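Local atomic coordinates of uricase (Bacillus fastidiosus, PDB entry 4R8X), a protein that catalyses the oxidation of urate, the first step on the route from urate to (S)-allantoin in purine degradation. Residues 6-10 with 66-72; 51-55 with 104-108; 166-172 with 198-204; 244-249 with 299-303. One frame throughout, in Å; residues are numbered along the deposited sequence. Where two conformers were deposited one is given.

How the contacts relate
The four contacts fall into two pairs along the chain. Contacts 1 and 2 lie in the first half; their segments alternate in sequence. Their centres are 13 Å apart, and they touch through Tyr7 with Leu54 and Val67 with His105. Contacts 3 and 4 come later, one after the other, with centres 12 Å apart. They meet where Ile200 and Leu202 of strand 198-208 pack on Ile244, Leu247 and Ile248 of helix 244-258. Contacts 1 and 4 are 38 Å apart between centres, on opposite sides of the chain's centre. One antiparallel sheet joins contacts 1, 3 and 4. Neighbouring subunits extend it there, so all three lie where the sheet continues between subunits of the tetramer.

Contact 1. Residues 6-10 with 66-72; sequences FYGKG and VVATDSM
Tyr7 reaches from strand 5-17 to the chain that leads into helix 69-82, a helix packed on the antiparallel sheet of the uricase T-fold (tunnelling fold). Its OH donates a hydrogen bond to Val67 O at 2.6 Å. The bond lies in the carbonyl plane, on a lone pair, with a C=O...O angle of 121°. Met72 makes a Met-aromatic contact with the same ring. Its SD stands above the face at a distance, 5.3 Å from the centroid, while its CE comes to 3.2 Å from Tyr7 CE2. Replacing Tyr7 by alanine is likely to cost Val67 O this donor and open a gap beside Met72 and Val66. Thr69 CG2 lies 3.2 Å from Gly8 O. Met72 SD packs on Gly8 CA. The Lys9 chain bends at chi2 (73°) and chi3 and crosses Thr69 at about a right angle. Its NZ donates to Thr69 OG1 at 2.9 Å. Backbone hydrogen bonds to Leu49 and Val47 hold Tyr7 and Lys9 in the sheet. On the strand's other side, residues 6-10 pair with a strand of the second subunit. Lys9 NZ also donates to a water that donates in turn to Asp70 OD1.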
loop_
_atom_site.group_PDB
_atom_site.type_symbol
_atom_site.label_atom_id
_atom_site.label_comp_id
_atom_site.label_asym_id
_atom_site.label_seq_id
_atom_site.Cartn_x
_atom_site.Cartn_y
_atom_site.Cartn_z
ATOM N N PHE D 6 -20.144 17.769 -8.879
ATOM C CA PHE D 6 -19.014 18.536 -8.365
ATOM C C PHE D 6 -17.762 18.172 -9.154
ATOM O O PHE D 6 -17.734 17.166 -9.858
ATOM C CB PHE D 6 -18.794 18.302 -6.863
ATOM C CG PHE D 6 -18.594 16.856 -6.488
ATOM C CD1 PHE D 6 -17.350 16.253 -6.606
ATOM C CD2 PHE D 6 -19.647 16.101 -6.004
ATOM C CE1 PHE D 6 -17.157 14.914 -6.256
ATOM C CE2 PHE D 6 -19.461 14.776 -5.653
ATOM C CZ PHE D 6 -18.216 14.182 -5.775
ATOM N N TYR D 7 -16.731 18.997 -9.054
ATOM C CA TYR D 7 -15.452 18.632 -9.643
ATOM C C TYR D 7 -14.357 19.394 -8.906
ATOM O O TYR D 7 -14.627 20.400 -8.242
ATOM C CB TYR D 7 -15.434 18.908 -11.153
ATOM C CG TYR D 7 -15.123 20.334 -11.507
ATOM C CD1 TYR D 7 -15.998 21.363 -11.177
ATOM C CD2 TYR D 7 -13.953 20.652 -12.180
ATOM C CE1 TYR D 7 -15.714 22.670 -11.503
ATOM C CE2 TYR D 7 -13.664 21.942 -12.516
ATOM C CZ TYR D 7 -14.541 22.950 -12.163
ATOM O OH TYR D 7 -14.245 24.248 -12.479
ATOM N N GLY D 8 -13.120 18.923 -9.010
ATOM C CA GLY D 8 -12.055 19.584 -8.296
ATOM C C GLY D 8 -10.685 18.978 -8.487
ATOM O O GLY D 8 -10.421 18.332 -9.503
ATOM N N LYS D 9 -9.818 19.211 -7.504
ATOM C CA LYS D 9 -8.453 18.698 -7.520
ATOM C C LYS D 9 -8.180 18.022 -6.198
ATOM O O LYS D 9 -8.416 18.599 -5.143
ATOM C CB LYS D 9 -7.462 19.845 -7.728
ATOM C CG LYS D 9 -6.076 19.408 -8.174
ATOM C CD LYS D 9 -6.084 18.963 -9.619
ATOM C CE LYS D 9 -4.840 19.385 -10.351
ATOM N NZ LYS D 9 -4.971 19.020 -11.784
ATOM N N GLY D 10 -7.655 16.804 -6.267
ATOM C CA GLY D 10 -7.239 16.073 -5.080
ATOM C C GLY D 10 -5.734 15.946 -5.014
ATOM O O GLY D 10 -5.056 16.260 -5.991
ATOM N N VAL D 66 -15.773 26.856 -16.402
ATOM C CA VAL D 66 -14.939 25.881 -15.722
ATOM C C VAL D 66 -13.611 26.489 -15.283
ATOM O O VAL D 66 -12.783 26.867 -16.111
ATOM C CB VAL D 66 -14.699 24.634 -16.591
ATOM C CG1 VAL D 66 -13.719 23.679 -15.904
ATOM C CG2 VAL D 66 -16.017 23.935 -16.881
ATOM N N VAL D 67 -13.434 26.627 -13.976
ATOM C CA VAL D 67 -12.122 26.906 -13.419
ATOM C C VAL D 67 -11.300 25.632 -13.612
ATOM O O VAL D 67 -11.730 24.544 -13.210
ATOM C CB VAL D 67 -12.216 27.247 -11.920
ATOM C CG1 VAL D 67 -10.825 27.475 -11.328
ATOM C CG2 VAL D 67 -13.143 28.452 -11.699
ATOM N N ALA D 68 -10.132 25.751 -14.236
ATOM C CA ALA D 68 -9.295 24.580 -14.504
ATOM C C ALA D 68 -8.808 23.989 -13.183
ATOM O O ALA D 68 -8.511 24.731 -12.248
ATOM C CB ALA D 68 -8.117 24.962 -15.383
ATOM N N THR D 69 -8.756 22.661 -13.086
ATOM C CA THR D 69 -8.335 22.036 -11.826
ATOM C C THR D 69 -6.914 22.463 -11.438
ATOM O O THR D 69 -6.616 22.682 -10.257
ATOM C CB THR D 69 -8.496 20.480 -11.818
ATOM O OG1 THR D 69 -7.585 19.884 -12.748
ATOM C CG2 THR D 69 -9.937 20.076 -12.147
ATOM N N ASP D 70 -6.046 22.618 -12.433
ATOM C CA ASP D 70 -4.695 23.090 -12.178
ATOM C C ASP D 70 -4.721 24.491 -11.562
ATOM O O ASP D 70 -3.930 24.806 -10.672
ATOM C CB ASP D 70 -3.880 23.070 -13.466
ATOM C CG ASP D 70 -2.476 23.576 -13.274
ATOM O OD1 ASP D 70 -1.629 22.792 -12.811
ATOM O OD2 ASP D 70 -2.216 24.755 -13.601
ATOM N N SER D 71 -5.644 25.326 -12.029
ATOM C CA SER D 71 -5.817 26.653 -11.452
ATOM C C SER D 71 -6.272 26.591 -10.003
ATOM O O SER D 71 -5.875 27.423 -9.191
ATOM C CB SER D 71 -6.811 27.465 -12.282
ATOM O OG SER D 71 -6.354 27.572 -13.611
ATOM N N MET D 72 -7.093 25.600 -9.672
ATOM C CA MET D 72 -7.510 25.403 -8.283
ATOM C C MET D 72 -6.325 25.090 -7.392
ATOM O O MET D 72 -6.237 25.574 -6.257
ATOM C CB MET D 72 -8.517 24.274 -8.150
ATOM C CG MET D 72 -9.778 24.451 -8.936
ATOM S SD MET D 72 -10.845 23.032 -8.645
ATOM C CE MET D 72 -11.814 23.106 -10.133
HETATM O O HOH W 1 -2.372 20.489 -12.104
#

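Contact 2. Residues 51-55 with 104-108; sequences GEQLL and SHLDA
With CG anti to its own carbonyl carbon (chi1 -62°), Asp107 extends its carboxylate to the turn at residues 51-54. Gln53 has a similar first torsion and an extended chain, which lays its amide against His105. Asp107 OD2 accepts a hydrogen bond from Glu52 N at 3.0 Å. The N-H...O angle is 159°, but the donor stands above the carboxylate plane. The same OD2 is 3.2 Å from Gly51 CA. The backbones are close here, with Gly51 CA and Asp107 CA 4.5 Å apart. Asp107 and Ala108 both face Lys50, a classic beta bulge at the start of strand 108-125, where it pairs with strand 40-50. Gly51 links strand 40-50 to the 3-10 turn at 52-54. Three waters bridge the polar groups. One accepts from Gln53 N and donates to His105 O at 2.6 Å, with a weak bond to Asp107 OD1. Another accepts from Gln53 NE2 and donates weakly to Asp107 OD1. The two carboxylates are close, Glu52 OE2 to Asp107 OD2 4.6 Å. The third water, which donates to Glu52 OE2 and, weakly, to Asp107 OD1, may ease their repulsion. Gln53 OE1 lies 3.8 Å from His105 CB, with amide and imidazole planes 67° apart. On the buried side, Leu54 CD2 meets the edge of the His105 ring and lies 4.4 Å from Leu106 CD2.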
loop_
_atom_site.group_PDB
_atom_site.type_symbol
_atom_site.label_atom_id
_atom_site.label_comp_id
_atom_site.label_asym_id
_atom_site.label_seq_id
_atom_site.Cartn_x
_atom_site.Cartn_y
_atom_site.Cartn_z
ATOM N N GLY D 51 -22.039 24.019 -8.001
ATOM C CA GLY D 51 -22.981 25.042 -8.412
ATOM C C GLY D 51 -23.817 24.596 -9.586
ATOM O O GLY D 51 -23.332 23.908 -10.476
ATOM N N GLU D 52 -25.081 25.001 -9.595
ATOM C CA GLU D 52 -25.983 24.645 -10.682
ATOM C C GLU D 52 -25.444 25.104 -12.037
ATOM O O GLU D 52 -25.743 24.501 -13.066
ATOM C CB GLU D 52 -27.370 25.248 -10.443
ATOM C CG GLU D 52 -27.352 26.759 -10.245
ATOM C CD GLU D 52 -28.739 27.375 -10.279
ATOM O OE1 GLU D 52 -29.613 26.844 -10.999
ATOM O OE2 GLU D 52 -28.957 28.392 -9.587
ATOM N N GLN D 53 -24.640 26.165 -12.032
ATOM C CA GLN D 53 -24.089 26.694 -13.272
ATOM C C GLN D 53 -22.994 25.830 -13.902
ATOM O O GLN D 53 -22.510 26.151 -14.982
ATOM C CB GLN D 53 -23.591 28.120 -13.065
ATOM C CG GLN D 53 -24.712 29.105 -12.763
ATOM C CD GLN D 53 -24.260 30.542 -12.836
ATOM O OE1 GLN D 53 -23.733 30.988 -13.857
ATOM N NE2 GLN D 53 -24.451 31.276 -11.745
ATOM N N LEU D 54 -22.609 24.746 -13.231
ATOM C CA LEU D 54 -21.625 23.819 -13.785
ATOM C C LEU D 54 -22.269 22.769 -14.693
ATOM O O LEU D 54 -21.582 21.958 -15.302
ATOM C CB LEU D 54 -20.858 23.120 -12.653
ATOM C CG LEU D 54 -20.134 24.050 -11.672
ATOM C CD1 LEU D 54 -19.393 23.258 -10.606
ATOM C CD2 LEU D 54 -19.176 24.976 -12.415
ATOM N N LEU D 55 -23.589 22.767 -14.775
ATOM C CA LEU D 55 -24.286 21.667 -15.440
ATOM C C LEU D 55 -23.864 21.474 -16.891
ATOM O O LEU D 55 -23.598 20.356 -17.322
ATOM C CB LEU D 55 -25.804 21.847 -15.350
ATOM C CG LEU D 55 -26.626 20.743 -16.013
ATOM C CD1 LEU D 55 -26.453 19.402 -15.292
ATOM C CD2 LEU D 55 -28.086 21.154 -16.079
ATOM N N SER D 104 -18.038 34.084 -8.912
ATOM C CA SER D 104 -19.424 34.362 -8.550
ATOM C C SER D 104 -20.385 33.255 -8.977
ATOM O O SER D 104 -21.467 33.122 -8.415
ATOM C CB SER D 104 -19.864 35.686 -9.169
ATOM O OG SER D 104 -19.805 35.607 -10.580
ATOM N N HIS D 105 -19.982 32.463 -9.966
ATOM C CA HIS D 105 -20.833 31.398 -10.505
ATOM C C HIS D 105 -20.833 30.112 -9.668
ATOM O O HIS D 105 -21.581 29.176 -9.955
ATOM C CB HIS D 105 -20.417 31.070 -11.936
ATOM C CG HIS D 105 -19.040 30.502 -12.042
ATOM N ND1 HIS D 105 -17.910 31.289 -12.028
ATOM C CD2 HIS D 105 -18.609 29.223 -12.155
ATOM C CE1 HIS D 105 -16.841 30.521 -12.132
ATOM N NE2 HIS D 105 -17.237 29.262 -12.205
ATOM N N LEU D 106 -19.987 30.060 -8.645
ATOM C CA LEU D 106 -19.967 28.921 -7.742
ATOM C C LEU D 106 -20.985 29.120 -6.623
ATOM O O LEU D 106 -21.140 30.238 -6.119
ATOM C CB LEU D 106 -18.578 28.773 -7.129
ATOM C CG LEU D 106 -17.418 28.573 -8.105
ATOM C CD1 LEU D 106 -16.109 28.466 -7.339
ATOM C CD2 LEU D 106 -17.656 27.353 -8.993
ATOM N N ASP D 107 -21.667 28.041 -6.233
ATOM C CA ASP D 107 -22.627 28.076 -5.124
ATOM C C ASP D 107 -21.998 27.591 -3.816
ATOM O O ASP D 107 -22.401 28.010 -2.742
ATOM C CB ASP D 107 -23.854 27.194 -5.404
ATOM C CG ASP D 107 -24.661 27.639 -6.614
ATOM O OD1 ASP D 107 -24.587 28.821 -7.000
ATOM O OD2 ASP D 107 -25.396 26.790 -7.167
ATOM N N ALA D 108 -21.034 26.680 -3.906
ATOM C CA ALA D 108 -20.408 26.136 -2.706
ATOM C C ALA D 108 -19.021 25.618 -3.037
ATOM O O ALA D 108 -18.747 25.248 -4.184
ATOM C CB ALA D 108 -21.261 25.021 -2.102
HETATM O O HOH W 2 -27.538 28.887 -7.418
HETATM O O HOH W 3 -23.818 27.911 -9.777
HETATM O O HOH W 4 -25.690 30.715 -9.484
#

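Contact 3. Residues 166-172 with 198-204; sequences IADIQLI and LYIFLNI
Two neighbouring antiparallel strands of the uricase T-fold sheet, 156-173 and 198-208, pair here. Gln170 and Phe201 face each other as a non-hydrogen-bonded pair. The Gln170 amide lies flat over one face of the Phe201 ring, the planes 6° apart, with Gln170 CD 3.5 Å above the ring plane and offset toward its rim. Gln170 CG makes a CH-pi contact with that ring, 3.8 Å from its centroid. Both side chains set CG anti to the carbonyl carbon (chi1 -55° for Gln170), and this brings amide and ring into one stack. Tyr199 turns a ring edge to Leu171 O, its CD1 at 3.3 Å. That oxygen also accepts from Ile200 N at 2.8 Å, in a nearly straight bond of 177°. The register slips by one residue between Ile166 and Ile169, a beta bulge. There Asp168 N makes a nearly straight bond to the side chain of Asn203, at 2.8 Å from its OD1. Ile169 N then returns to the regular pattern with Leu202 O. Ile169, Leu171 and Ile204 pack on helix 225-238, and Ile200 and Leu202 on helix 244-258. Ile169 CD1 lies 4.0 Å from Ile204 CD1. Leu171 and Ile172 pair with a strand of the third subunit, and Arg140 of that subunit donates to Asp168 O.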
loop_
_atom_site.group_PDB
_atom_site.type_symbol
_atom_site.label_atom_id
_atom_site.label_comp_id
_atom_site.label_asym_id
_atom_site.label_seq_id
_atom_site.Cartn_x
_atom_site.Cartn_y
_atom_site.Cartn_z
ATOM N N ILE D 166 -8.647 13.603 14.473
ATOM C CA ILE D 166 -7.344 12.959 14.476
ATOM C C ILE D 166 -7.567 11.551 13.930
ATOM O O ILE D 166 -8.486 10.837 14.344
ATOM C CB ILE D 166 -6.688 12.952 15.887
ATOM C CG1 ILE D 166 -5.275 12.361 15.839
ATOM C CG2 ILE D 166 -7.516 12.182 16.892
ATOM C CD1 ILE D 166 -4.192 13.393 15.595
ATOM N N ALA D 167 -6.738 11.163 12.969
ATOM C CA ALA D 167 -6.902 9.901 12.256
ATOM C C ALA D 167 -5.746 8.961 12.574
ATOM O O ALA D 167 -4.625 9.410 12.804
ATOM C CB ALA D 167 -6.956 10.157 10.758
ATOM N N ASP D 168 -6.038 7.663 12.609
ATOM C CA ASP D 168 -5.008 6.623 12.685
ATOM C C ASP D 168 -4.218 6.575 13.992
ATOM O O ASP D 168 -3.003 6.356 13.981
ATOM C CB ASP D 168 -4.028 6.714 11.508
ATOM C CG ASP D 168 -4.680 6.424 10.174
ATOM O OD1 ASP D 168 -5.865 6.023 10.145
ATOM O OD2 ASP D 168 -3.996 6.598 9.147
ATOM N N ILE D 169 -4.900 6.772 15.115
ATOM C CA ILE D 169 -4.303 6.483 16.416
ATOM C C ILE D 169 -4.266 4.955 16.548
ATOM O O ILE D 169 -5.276 4.294 16.335
ATOM C CB ILE D 169 -5.153 7.078 17.559
ATOM C CG1 ILE D 169 -5.077 8.603 17.560
ATOM C CG2 ILE D 169 -4.730 6.523 18.899
ATOM C CD1 ILE D 169 -6.052 9.239 18.537
ATOM N N GLN D 170 -3.109 4.378 16.850
ATOM C CA GLN D 170 -3.019 2.925 17.015
ATOM C C GLN D 170 -2.355 2.639 18.348
ATOM O O GLN D 170 -1.170 2.898 18.517
ATOM C CB GLN D 170 -2.248 2.263 15.859
ATOM C CG GLN D 170 -2.815 2.588 14.479
ATOM C CD GLN D 170 -2.072 1.901 13.354
ATOM O OE1 GLN D 170 -1.101 1.184 13.577
ATOM N NE2 GLN D 170 -2.524 2.125 12.132
ATOM N N LEU D 171 -3.127 2.117 19.300
ATOM C CA LEU D 171 -2.655 1.924 20.665
ATOM C C LEU D 171 -2.916 0.509 21.151
ATOM O O LEU D 171 -3.967 -0.074 20.883
ATOM C CB LEU D 171 -3.342 2.909 21.619
ATOM C CG LEU D 171 -3.111 4.394 21.360
ATOM C CD1 LEU D 171 -4.077 5.202 22.228
ATOM C CD2 LEU D 171 -1.667 4.762 21.654
ATOM N N ILE D 172 -1.949 -0.033 21.874
ATOM C CA ILE D 172 -2.107 -1.325 22.541
ATOM C C ILE D 172 -1.990 -1.137 24.055
ATOM O O ILE D 172 -1.247 -0.280 24.522
ATOM C CB ILE D 172 -1.050 -2.342 22.019
ATOM C CG1 ILE D 172 -1.423 -3.782 22.379
ATOM C CG2 ILE D 172 0.359 -1.988 22.512
ATOM C CD1 ILE D 172 -0.574 -4.797 21.642
ATOM N N LEU D 198 -5.407 -5.704 24.476
ATOM C CA LEU D 198 -6.301 -4.971 23.583
ATOM C C LEU D 198 -5.539 -3.995 22.681
ATOM O O LEU D 198 -4.799 -3.132 23.159
ATOM C CB LEU D 198 -7.366 -4.225 24.384
ATOM C CG LEU D 198 -8.453 -3.535 23.559
ATOM C CD1 LEU D 198 -9.212 -4.547 22.710
ATOM C CD2 LEU D 198 -9.408 -2.762 24.457
ATOM N N TYR D 199 -5.737 -4.146 21.374
ATOM C CA TYR D 199 -5.021 -3.360 20.385
ATOM C C TYR D 199 -6.083 -2.691 19.523
ATOM O O TYR D 199 -6.875 -3.366 18.872
ATOM C CB TYR D 199 -4.098 -4.278 19.571
ATOM C CG TYR D 199 -3.220 -3.594 18.538
ATOM C CD1 TYR D 199 -2.893 -2.246 18.629
ATOM C CD2 TYR D 199 -2.716 -4.314 17.465
ATOM C CE1 TYR D 199 -2.097 -1.639 17.680
ATOM C CE2 TYR D 199 -1.927 -3.707 16.507
ATOM C CZ TYR D 199 -1.622 -2.375 16.627
ATOM O OH TYR D 199 -0.847 -1.783 15.668
ATOM N N ILE D 200 -6.100 -1.357 19.543
ATOM C CA ILE D 200 -7.162 -0.578 18.901
ATOM C C ILE D 200 -6.634 0.469 17.923
ATOM O O ILE D 200 -5.552 1.031 18.114
ATOM C CB ILE D 200 -8.067 0.127 19.944
ATOM C CG1 ILE D 200 -7.276 1.175 20.731
ATOM C CG2 ILE D 200 -8.675 -0.887 20.899
ATOM C CD1 ILE D 200 -8.118 1.965 21.741
ATOM N N PHE D 201 -7.397 0.695 16.859
ATOM C CA PHE D 201 -7.195 1.828 15.962
ATOM C C PHE D 201 -8.355 2.767 16.234
ATOM O O PHE D 201 -9.494 2.306 16.359
ATOM C CB PHE D 201 -7.268 1.401 14.493
ATOM C CG PHE D 201 -6.130 0.518 14.031
ATOM C CD1 PHE D 201 -5.155 0.046 14.910
ATOM C CD2 PHE D 201 -6.031 0.184 12.694
ATOM C CE1 PHE D 201 -4.125 -0.771 14.456
ATOM C CE2 PHE D 201 -4.999 -0.622 12.234
ATOM C CZ PHE D 201 -4.047 -1.097 13.118
ATOM N N LEU D 202 -8.080 4.070 16.292
ATOM C CA LEU D 202 -9.118 5.074 16.546
ATOM C C LEU D 202 -9.001 6.235 15.576
ATOM O O LEU D 202 -7.909 6.766 15.367
ATOM C CB LEU D 202 -9.015 5.645 17.968
ATOM C CG LEU D 202 -9.232 4.738 19.177
ATOM C CD1 LEU D 202 -9.113 5.531 20.469
ATOM C CD2 LEU D 202 -10.585 4.042 19.093
ATOM N N ASN D 203 -10.129 6.611 14.985
ATOM C CA ASN D 203 -10.284 7.912 14.355
ATOM C C ASN D 203 -11.285 8.649 15.216
ATOM O O ASN D 203 -12.365 8.120 15.504
ATOM C CB ASN D 203 -10.844 7.796 12.940
ATOM C CG ASN D 203 -9.931 7.042 11.990
ATOM O OD1 ASN D 203 -8.725 6.937 12.200
ATOM N ND2 ASN D 203 -10.517 6.516 10.920
ATOM N N ILE D 204 -10.923 9.845 15.659
ATOM C CA ILE D 204 -11.800 10.617 16.526
ATOM C C ILE D 204 -12.094 11.946 15.869
ATOM O O ILE D 204 -11.197 12.588 15.326
ATOM C CB ILE D 204 -11.146 10.869 17.888
ATOM C CG1 ILE D 204 -10.614 9.553 18.472
ATOM C CG2 ILE D 204 -12.136 11.522 18.832
ATOM C CD1 ILE D 204 -9.819 9.726 19.756
HETATM O O HOH W 5 -8.424 6.984 8.486
#

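Contact 4. Residues 244-249 with 299-303; sequences IQHLIY and QGFSV
Helix 244-258 runs over strand 296-304 at 29° between the N-to-C directions of the two short segments, their axes 9.5 Å apart at closest approach. This is helix-on-sheet packing that includes a residue of the predicted urate site. Gln299 bends at chi2 (82°) and crosses both Ile244 and Gln245 at about a right angle. Its OE1 touches Ile244 CG2 at 3.3 Å and accepts a hydrogen bond from Thr269 OG1. Its CG packs on Gln245 CG at 3.8 Å, and the two amide planes are 41° apart. Gln245 is predicted to bind urate. Were Gln299 a leucine, Thr269 OG1 would probably lose this acceptor and Gln245 its amide neighbour. Ile248 CD1 rests on Phe301 CB at 3.9 Å. Tyr249 CD1 approaches the edge of the Phe301 ring, 3.9 Å from CE2. Tyr249 CE1 meets Val303 CG1 at 4.2 Å, while its OH bonds to Glu311. Phe58 of the second subunit stacks on Phe301 and packs on Gln245 and Tyr249. The helix and strand thus meet mostly by van der Waals packing, in which two glutamine side chains take part, with Gln299 anchored through Thr269. That second-shell bond likely helps fix the surface on which Gln245 lies.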
loop_
_atom_site.group_PDB
_atom_site.type_symbol
_atom_site.label_atom_id
_atom_site.label_comp_id
_atom_site.label_asym_id
_atom_site.label_seq_id
_atom_site.Cartn_x
_atom_site.Cartn_y
_atom_site.Cartn_z
ATOM N N ILE D 244 -14.339 -2.191 23.685
ATOM C CA ILE D 244 -13.993 -0.990 22.941
ATOM C C ILE D 244 -15.175 -0.027 22.983
ATOM O O ILE D 244 -14.989 1.186 23.103
ATOM C CB ILE D 244 -13.617 -1.314 21.491
ATOM C CG1 ILE D 244 -12.353 -2.166 21.456
ATOM C CG2 ILE D 244 -13.390 -0.037 20.697
ATOM C CD1 ILE D 244 -11.981 -2.590 20.073
ATOM N N GLN D 245 -16.388 -0.571 22.889
ATOM C CA GLN D 245 -17.607 0.229 22.979
ATOM C C GLN D 245 -17.600 1.068 24.247
ATOM O O GLN D 245 -17.795 2.277 24.205
ATOM C CB GLN D 245 -18.853 -0.664 22.978
ATOM C CG GLN D 245 -19.182 -1.290 21.634
ATOM C CD GLN D 245 -18.548 -2.653 21.433
ATOM O OE1 GLN D 245 -17.436 -2.918 21.902
ATOM N NE2 GLN D 245 -19.258 -3.531 20.727
ATOM N N HIS D 246 -17.367 0.401 25.371
ATOM C CA HIS D 246 -17.303 1.047 26.672
ATOM C C HIS D 246 -16.166 2.075 26.729
ATOM O O HIS D 246 -16.346 3.193 27.202
ATOM C CB HIS D 246 -17.151 -0.037 27.742
ATOM C CG HIS D 246 -16.977 0.486 29.133
ATOM N ND1 HIS D 246 -15.825 0.283 29.862
ATOM C CD2 HIS D 246 -17.813 1.188 29.936
ATOM C CE1 HIS D 246 -15.958 0.839 31.053
ATOM N NE2 HIS D 246 -17.155 1.395 31.123
ATOM N N LEU D 247 -14.997 1.695 26.226
ATOM C CA LEU D 247 -13.848 2.596 26.207
ATOM C C LEU D 247 -14.120 3.916 25.489
ATOM O O LEU D 247 -13.836 4.990 26.029
ATOM C CB LEU D 247 -12.645 1.893 25.586
ATOM C CG LEU D 247 -11.417 2.762 25.317
ATOM C CD1 LEU D 247 -10.838 3.296 26.626
ATOM C CD2 LEU D 247 -10.390 1.956 24.553
ATOM N N ILE D 248 -14.682 3.847 24.287
ATOM C CA ILE D 248 -14.842 5.060 23.506
ATOM C C ILE D 248 -15.929 5.954 24.085
ATOM O O ILE D 248 -15.865 7.176 23.949
ATOM C CB ILE D 248 -15.041 4.790 21.994
ATOM C CG1 ILE D 248 -16.277 3.934 21.726
ATOM C CG2 ILE D 248 -13.795 4.123 21.419
ATOM C CD1 ILE D 248 -16.572 3.790 20.242
ATOM N N TYR D 249 -16.905 5.357 24.766
ATOM C CA TYR D 249 -17.889 6.168 25.467
ATOM C C TYR D 249 -17.181 7.062 26.487
ATOM O O TYR D 249 -17.416 8.275 26.548
ATOM C CB TYR D 249 -18.925 5.283 26.168
ATOM C CG TYR D 249 -20.014 6.044 26.899
ATOM C CD1 TYR D 249 -20.827 6.951 26.231
ATOM C CD2 TYR D 249 -20.238 5.843 28.260
ATOM C CE1 TYR D 249 -21.831 7.638 26.899
ATOM C CE2 TYR D 249 -21.239 6.526 28.930
ATOM C CZ TYR D 249 -22.028 7.422 28.243
ATOM O OH TYR D 249 -23.027 8.108 28.898
ATOM N N GLN D 299 -16.400 -0.221 15.368
ATOM C CA GLN D 299 -17.497 0.494 16.008
ATOM C C GLN D 299 -17.571 1.901 15.430
ATOM O O GLN D 299 -16.544 2.496 15.088
ATOM C CB GLN D 299 -17.273 0.586 17.518
ATOM C CG GLN D 299 -17.408 -0.728 18.278
ATOM C CD GLN D 299 -16.152 -1.576 18.220
ATOM O OE1 GLN D 299 -15.052 -1.059 18.054
ATOM N NE2 GLN D 299 -16.311 -2.889 18.357
ATOM N N GLY D 300 -18.791 2.427 15.323
ATOM C CA GLY D 300 -19.037 3.820 15.006
ATOM C C GLY D 300 -19.956 4.370 16.079
ATOM O O GLY D 300 -20.973 3.757 16.399
ATOM N N PHE D 301 -19.609 5.512 16.659
ATOM C CA PHE D 301 -20.368 6.011 17.801
ATOM C C PHE D 301 -20.142 7.496 18.022
ATOM O O PHE D 301 -19.039 7.997 17.818
ATOM C CB PHE D 301 -19.953 5.233 19.059
ATOM C CG PHE D 301 -20.892 5.399 20.222
ATOM C CD1 PHE D 301 -22.151 4.828 20.203
ATOM C CD2 PHE D 301 -20.505 6.113 21.345
ATOM C CE1 PHE D 301 -23.016 4.974 21.277
ATOM C CE2 PHE D 301 -21.359 6.256 22.421
ATOM C CZ PHE D 301 -22.619 5.685 22.389
ATOM N N SER D 302 -21.187 8.202 18.433
ATOM C CA SER D 302 -21.038 9.594 18.837
ATOM C C SER D 302 -21.509 9.811 20.272
ATOM O O SER D 302 -22.495 9.216 20.715
ATOM C CB SER D 302 -21.765 10.539 17.874
ATOM O OG SER D 302 -23.160 10.300 17.860
ATOM N N VAL D 303 -20.775 10.664 20.982
ATOM C CA VAL D 303 -21.044 11.029 22.364
ATOM C C VAL D 303 -21.344 12.533 22.386
ATOM O O VAL D 303 -20.697 13.309 21.678
ATOM C CB VAL D 303 -19.835 10.707 23.263
ATOM C CG1 VAL D 303 -20.194 10.852 24.733
ATOM C CG2 VAL D 303 -19.339 9.295 22.991
#